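Local coordinates for protein fusolin (Unidentified entomopoxvirus, PDB 4YN2) that forms the crystalline spindles of an insect poxvirus that enhance virulence, probably acting as a chitin-directed lytic polysaccharide monooxygenase, at residues A[143-154]-A[193-204]. Sequence-based numbering, arbitrary orientation.
With NAG (2-acetamido-2-deoxy-beta-D-glucopyranose), chain B; EDO (1,2-ethanediol), chain D.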
loop_
_atom_site.group_PDB
_atom_site.type_symbol
_atom_site.label_atom_id
_atom_site.label_comp_id
_atom_site.label_asym_id
_atom_site.label_seq_id
_atom_site.Cartn_x
_atom_site.Cartn_y
_atom_site.Cartn_z
ATOM N N GLU A 143 -17.782 -13.052 12.597
ATOM C CA GLU A 143 -17.810 -14.367 11.986
ATOM C C GLU A 143 -19.271 -14.766 11.837
ATOM O O GLU A 143 -20.068 -14.410 12.701
ATOM C CB GLU A 143 -17.025 -15.384 12.816
ATOM C CG GLU A 143 -15.534 -15.082 12.856
ATOM C CD GLU A 143 -14.673 -16.095 13.583
ATOM O OE1 GLU A 143 -13.574 -15.706 14.045
ATOM O OE2 GLU A 143 -15.112 -17.258 13.737
ATOM N N PRO A 144 -19.677 -15.427 10.740
ATOM C CA PRO A 144 -18.848 -15.929 9.638
ATOM C C PRO A 144 -18.321 -14.810 8.723
ATOM O O PRO A 144 -18.998 -13.812 8.468
ATOM C CB PRO A 144 -19.803 -16.873 8.905
ATOM C CG PRO A 144 -21.153 -16.292 9.150
ATOM C CD PRO A 144 -21.090 -15.810 10.567
ATOM N N SER A 145 -17.100 -14.993 8.237
ATOM C CA SER A 145 -16.456 -14.062 7.320
ATOM C C SER A 145 -15.329 -14.767 6.581
ATOM O O SER A 145 -14.913 -15.849 6.981
ATOM C CB SER A 145 -15.920 -12.854 8.086
ATOM O OG SER A 145 -14.906 -13.251 8.994
ATOM N N TYR A 146 -14.829 -14.162 5.515
ATOM C CA TYR A 146 -13.692 -14.709 4.776
ATOM C C TYR A 146 -12.851 -13.570 4.244
ATOM O O TYR A 146 -13.284 -12.416 4.238
ATOM C CB TYR A 146 -14.126 -15.661 3.641
ATOM C CG TYR A 146 -14.965 -15.018 2.567
ATOM C CD1 TYR A 146 -16.327 -14.840 2.739
ATOM C CD2 TYR A 146 -14.409 -14.647 1.348
ATOM C CE1 TYR A 146 -17.107 -14.237 1.761
ATOM C CE2 TYR A 146 -15.182 -14.062 0.354
ATOM C CZ TYR A 146 -16.540 -13.879 0.554
ATOM O OH TYR A 146 -17.340 -13.312 -0.409
ATOM N N TYR A 147 -11.622 -13.900 3.864
ATOM C CA TYR A 147 -10.653 -12.944 3.364
ATOM C C TYR A 147 -10.280 -13.217 1.933
ATOM O O TYR A 147 -10.008 -14.358 1.594
ATOM C CB TYR A 147 -9.371 -13.016 4.206
ATOM C CG TYR A 147 -9.491 -12.333 5.544
ATOM C CD1 TYR A 147 -10.029 -12.994 6.638
ATOM C CD2 TYR A 147 -9.083 -11.017 5.712
ATOM C CE1 TYR A 147 -10.132 -12.373 7.877
ATOM C CE2 TYR A 147 -9.196 -10.380 6.942
ATOM C CZ TYR A 147 -9.731 -11.054 8.021
ATOM O OH TYR A 147 -9.819 -10.428 9.234
ATOM N N GLU A 148 -10.230 -12.170 1.109
ATOM C CA GLU A 148 -9.695 -12.236 -0.238
ATOM C C GLU A 148 -8.527 -11.308 -0.283
ATOM O O GLU A 148 -8.596 -10.221 0.300
ATOM C CB GLU A 148 -10.719 -11.849 -1.308
ATOM C CG GLU A 148 -11.898 -12.797 -1.418
ATOM C CD GLU A 148 -12.991 -12.291 -2.334
ATOM O OE1 GLU A 148 -12.947 -11.102 -2.720
ATOM O OE2 GLU A 148 -13.895 -13.084 -2.673
ATOM N N VAL A 149 -7.449 -11.719 -0.947
ATOM C CA VAL A 149 -6.292 -10.868 -1.156
ATOM C C VAL A 149 -6.051 -10.803 -2.639
ATOM O O VAL A 149 -6.016 -11.841 -3.305
ATOM C CB VAL A 149 -5.020 -11.320 -0.405
ATOM C CG1 VAL A 149 -3.925 -10.270 -0.533
ATOM C CG2 VAL A 149 -5.319 -11.591 1.063
ATOM N N TYR A 150 -5.913 -9.583 -3.157
ATOM C CA TYR A 150 -5.578 -9.319 -4.547
ATOM C C TYR A 150 -4.261 -8.634 -4.571
ATOM O O TYR A 150 -3.881 -8.034 -3.574
ATOM C CB TYR A 150 -6.616 -8.431 -5.255
ATOM C CG TYR A 150 -8.038 -8.929 -5.196
ATOM C CD1 TYR A 150 -8.791 -8.811 -4.033
ATOM C CD2 TYR A 150 -8.636 -9.524 -6.304
ATOM C CE1 TYR A 150 -10.104 -9.267 -3.971
ATOM C CE2 TYR A 150 -9.944 -10.010 -6.243
ATOM C CZ TYR A 150 -10.669 -9.892 -5.068
ATOM O OH TYR A 150 -11.954 -10.365 -5.007
ATOM N N ILE A 151 -3.574 -8.695 -5.694
ATOM C CA ILE A 151 -2.333 -7.975 -5.900
ATOM C C ILE A 151 -2.441 -7.281 -7.237
ATOM O O ILE A 151 -3.035 -7.816 -8.178
ATOM C CB ILE A 151 -1.054 -8.859 -5.798
ATOM C CG1 ILE A 151 0.211 -7.976 -5.798
ATOM C CG2 ILE A 151 -0.992 -9.925 -6.914
ATOM C CD1 ILE A 151 1.484 -8.693 -5.391
ATOM N N THR A 152 -1.843 -6.107 -7.338
ATOM C CA THR A 152 -1.819 -5.405 -8.594
ATOM C C THR A 152 -1.062 -6.227 -9.635
ATOM O O THR A 152 -0.128 -6.961 -9.304
ATOM C CB THR A 152 -1.191 -4.036 -8.433
ATOM O OG1 THR A 152 -0.053 -4.142 -7.577
ATOM C CG2 THR A 152 -2.176 -3.004 -7.899
ATOM N N LYS A 153 -1.443 -6.072 -10.888
ATOM C CA LYS A 153 -0.782 -6.753 -12.005
ATOM C C LYS A 153 0.683 -6.287 -12.122
ATOM O O LYS A 153 1.027 -5.206 -11.631
ATOM C CB LYS A 153 -1.552 -6.541 -13.322
ATOM C CG LYS A 153 -2.818 -7.378 -13.363
ATOM C CD LYS A 153 -3.589 -7.226 -14.653
ATOM C CE LYS A 153 -4.937 -7.929 -14.633
ATOM N NZ LYS A 153 -4.807 -9.401 -14.765
ATOM N N PRO A 154 1.557 -7.141 -12.698
ATOM C CA PRO A 154 3.004 -6.851 -12.731
ATOM C C PRO A 154 3.495 -5.488 -13.223
ATOM O O PRO A 154 4.547 -5.049 -12.745
ATOM C CB PRO A 154 3.532 -7.923 -13.674
ATOM C CG PRO A 154 2.637 -9.056 -13.471
ATOM C CD PRO A 154 1.282 -8.474 -13.270
ATOM N N TYR A 193 -6.433 -11.876 13.025
ATOM C CA TYR A 193 -6.621 -12.801 11.918
ATOM C C TYR A 193 -5.291 -12.849 11.215
ATOM O O TYR A 193 -4.892 -11.857 10.610
ATOM C CB TYR A 193 -7.754 -12.365 11.010
ATOM C CG TYR A 193 -9.104 -12.512 11.660
ATOM C CD1 TYR A 193 -9.735 -13.748 11.726
ATOM C CD2 TYR A 193 -9.755 -11.417 12.212
ATOM C CE1 TYR A 193 -10.988 -13.886 12.314
ATOM C CE2 TYR A 193 -11.013 -11.540 12.790
ATOM C CZ TYR A 193 -11.635 -12.775 12.825
ATOM O OH TYR A 193 -12.850 -12.897 13.451
ATOM N N ARG A 194 -4.551 -13.945 11.409
ATOM C CA ARG A 194 -3.207 -14.152 10.868
ATOM C C ARG A 194 -3.271 -15.213 9.804
ATOM O O ARG A 194 -3.815 -16.287 10.062
ATOM C CB ARG A 194 -2.238 -14.591 11.985
ATOM C CG ARG A 194 -1.434 -13.481 12.599
ATOM C CD ARG A 194 -0.237 -14.006 13.375
ATOM N NE ARG A 194 -0.560 -14.718 14.620
ATOM C CZ ARG A 194 -0.260 -15.988 14.913
ATOM N NH1 ARG A 194 0.324 -16.773 14.013
ATOM N NH2 ARG A 194 -0.568 -16.490 16.100
ATOM N N PHE A 195 -2.724 -14.948 8.617
ATOM C CA PHE A 195 -2.838 -15.924 7.542
ATOM C C PHE A 195 -1.662 -15.853 6.588
ATOM O O PHE A 195 -1.219 -14.768 6.212
ATOM C CB PHE A 195 -4.178 -15.763 6.789
ATOM C CG PHE A 195 -4.554 -14.367 6.339
ATOM C CD1 PHE A 195 -4.930 -13.401 7.259
ATOM C CD2 PHE A 195 -4.683 -14.067 4.993
ATOM C CE1 PHE A 195 -5.312 -12.131 6.845
ATOM C CE2 PHE A 195 -5.078 -12.796 4.581
ATOM C CZ PHE A 195 -5.378 -11.833 5.507
ATOM N N THR A 196 -1.168 -17.034 6.198
ATOM C CA THR A 196 -0.007 -17.169 5.322
ATOM C C THR A 196 -0.459 -17.113 3.880
ATOM O O THR A 196 -1.176 -17.996 3.428
ATOM C CB THR A 196 0.765 -18.443 5.644
ATOM O OG1 THR A 196 1.156 -18.361 7.007
ATOM C CG2 THR A 196 2.017 -18.590 4.795
ATOM N N VAL A 197 -0.038 -16.067 3.174
ATOM C CA VAL A 197 -0.402 -15.823 1.790
ATOM C C VAL A 197 0.850 -15.867 0.928
ATOM O O VAL A 197 1.836 -15.188 1.252
ATOM C CB VAL A 197 -1.122 -14.457 1.654
ATOM C CG1 VAL A 197 -1.577 -14.219 0.213
ATOM C CG2 VAL A 197 -2.317 -14.385 2.602
ATOM N N PRO A 198 0.817 -16.606 -0.200
ATOM C CA PRO A 198 1.956 -16.575 -1.120
ATOM C C PRO A 198 1.861 -15.314 -1.970
ATOM O O PRO A 198 0.998 -15.207 -2.832
ATOM C CB PRO A 198 1.801 -17.867 -1.931
ATOM C CG PRO A 198 0.377 -18.218 -1.852
ATOM C CD PRO A 198 -0.273 -17.450 -0.732
ATOM N N ILE A 199 2.719 -14.344 -1.689
ATOM C CA ILE A 199 2.728 -13.065 -2.382
ATOM C C ILE A 199 3.607 -13.175 -3.634
ATOM O O ILE A 199 4.805 -13.386 -3.484
ATOM C CB ILE A 199 3.236 -11.942 -1.441
ATOM C CG1 ILE A 199 2.465 -11.888 -0.092
ATOM C CG2 ILE A 199 3.191 -10.592 -2.136
ATOM C CD1 ILE A 199 1.026 -11.624 -0.169
ATOM N N PRO A 200 3.072 -12.958 -4.859
ATOM C CA PRO A 200 3.943 -12.962 -6.046
ATOM C C PRO A 200 4.965 -11.836 -5.970
ATOM O O PRO A 200 4.613 -10.719 -5.573
ATOM C CB PRO A 200 2.966 -12.743 -7.211
ATOM C CG PRO A 200 1.620 -13.076 -6.666
ATOM C CD PRO A 200 1.675 -12.664 -5.234
ATOM N N ILE A 201 6.230 -12.129 -6.310
ATOM C CA ILE A 201 7.281 -11.123 -6.246
ATOM C C ILE A 201 7.136 -10.166 -7.422
ATOM O O ILE A 201 6.600 -10.517 -8.468
ATOM C CB ILE A 201 8.707 -11.749 -6.199
ATOM C CG1 ILE A 201 8.832 -12.837 -5.124
ATOM C CG2 ILE A 201 9.776 -10.692 -5.962
ATOM C CD1 ILE A 201 8.278 -12.540 -3.817
ATOM N N ARG A 202 7.570 -8.939 -7.195
ATOM C CA ARG A 202 7.600 -7.846 -8.155
ATOM C C ARG A 202 8.947 -7.174 -8.065
ATOM O O ARG A 202 9.575 -7.205 -7.010
ATOM C CB ARG A 202 6.493 -6.827 -7.835
ATOM C CG ARG A 202 5.072 -7.393 -7.787
ATOM C CD ARG A 202 4.581 -7.646 -9.175
ATOM N NE ARG A 202 3.152 -7.964 -9.241
ATOM C CZ ARG A 202 2.625 -9.153 -9.511
ATOM N NH1 ARG A 202 3.400 -10.218 -9.662
ATOM N NH2 ARG A 202 1.309 -9.290 -9.614
ATOM N N GLN A 203 9.379 -6.528 -9.135
ATOM C CA GLN A 203 10.632 -5.766 -9.125
ATOM C C GLN A 203 10.314 -4.287 -8.811
ATOM O O GLN A 203 11.227 -3.508 -8.560
ATOM C CB GLN A 203 11.431 -5.917 -10.444
ATOM C CG GLN A 203 10.693 -5.555 -11.740
ATOM C CD GLN A 203 9.824 -6.665 -12.296
ATOM O OE1 GLN A 203 10.219 -7.836 -12.348
ATOM N NE2 GLN A 203 8.610 -6.329 -12.720
ATOM N N SER A 204 9.024 -3.911 -8.800
ATOM C CA SER A 204 8.579 -2.558 -8.486
ATOM C C SER A 204 7.503 -2.605 -7.413
ATOM O O SER A 204 6.988 -3.669 -7.058
ATOM C CB SER A 204 8.070 -1.857 -9.745
ATOM O OG SER A 204 7.259 -2.726 -10.517
HETATM C C1 NAG B . -14.060 -16.863 -2.436
HETATM C C2 NAG B . -14.770 -16.511 -3.740
HETATM C C3 NAG B . -16.270 -16.422 -3.460
HETATM C C4 NAG B . -16.769 -17.700 -2.792
HETATM C C5 NAG B . -15.925 -18.044 -1.569
HETATM C C6 NAG B . -16.289 -19.370 -0.932
HETATM C C7 NAG B . -13.869 -15.087 -5.543
HETATM C C8 NAG B . -13.311 -13.739 -5.876
HETATM N N2 NAG B . -14.280 -15.253 -4.276
HETATM O O3 NAG B . -16.923 -16.252 -4.711
HETATM O O4 NAG B . -18.113 -17.539 -2.362
HETATM O O5 NAG B . -14.547 -18.115 -1.954
HETATM O O6 NAG B . -16.324 -20.431 -1.868
HETATM O O7 NAG B . -13.965 -15.974 -6.384
HETATM C C1 EDO D . -1.459 -19.214 9.803
HETATM O O1 EDO D . -0.619 -18.244 9.167
HETATM C C2 EDO D . -2.759 -19.441 8.990
HETATM O O2 EDO D . -2.505 -19.352 7.585
HETATM O O HOH W 1 2.161 -4.875 -9.208
#
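Alternate side chains of strand 145-152 and strand 193-200 meet between two sheets, Tyr-147, Val-149 and Ile-151 against Tyr-193, Phe-195, Val-197 and Ile-199. The strands run nearly parallel, at 11°, with axes 8.5 Å apart at closest, a spacing spanned by side chains. Tyr-147, Tyr-193 and Phe-195 form an aromatic cluster. CE1 of Phe-195 lies over one face of the Tyr-147 ring, offset toward its rim, and the centroids are 4.9 Å apart. The Tyr-147 side chain crosses that of Tyr-193 at about a right angle, the ring planes tilted 48° to each other, and its OH comes 3.1 Å from CD2 of Tyr-193. Trp-212 stacks on Tyr-147 and also meets Tyr-193.

Farther along, CG2 of Val-149 sits at the edge of the Phe-195 ring, 3.7 Å from CE2. With CG1 anti to its backbone N, Ile-151 extends its CD1 to CG2 of Ile-199 and CD of Pro-200.

Polar contacts hold both ends. The hydroxyl of Tyr-193 donates to OE1 of Glu-143 (3.0 Å) through the anti lone pair of that oxygen. At the other end, Arg-202, bent at chi2 (-75°), lays its guanidinium between Pro-154 on one face and CD1 of Ile-151 on the other. Its NH2 donates almost straight to the carbonyl O of Thr-152 (2.8 Å), while the one N-H of NE is shared between a weak bond to the same oxygen and a water. That water also joins OG1 of Thr-152, itself hydrogen-bonded to the backbone N of Val-207.

On the reverse side of strand 145-152, OE2 of Glu-148 accepts a hydrogen bond from N2 of a bound N-acetylglucosamine (2.7 Å). Strands of two sheets packed face to face through their side chains form part of the core of a beta-sandwich, as in the immunoglobulin-like fold of lytic polysaccharide monooxygenases.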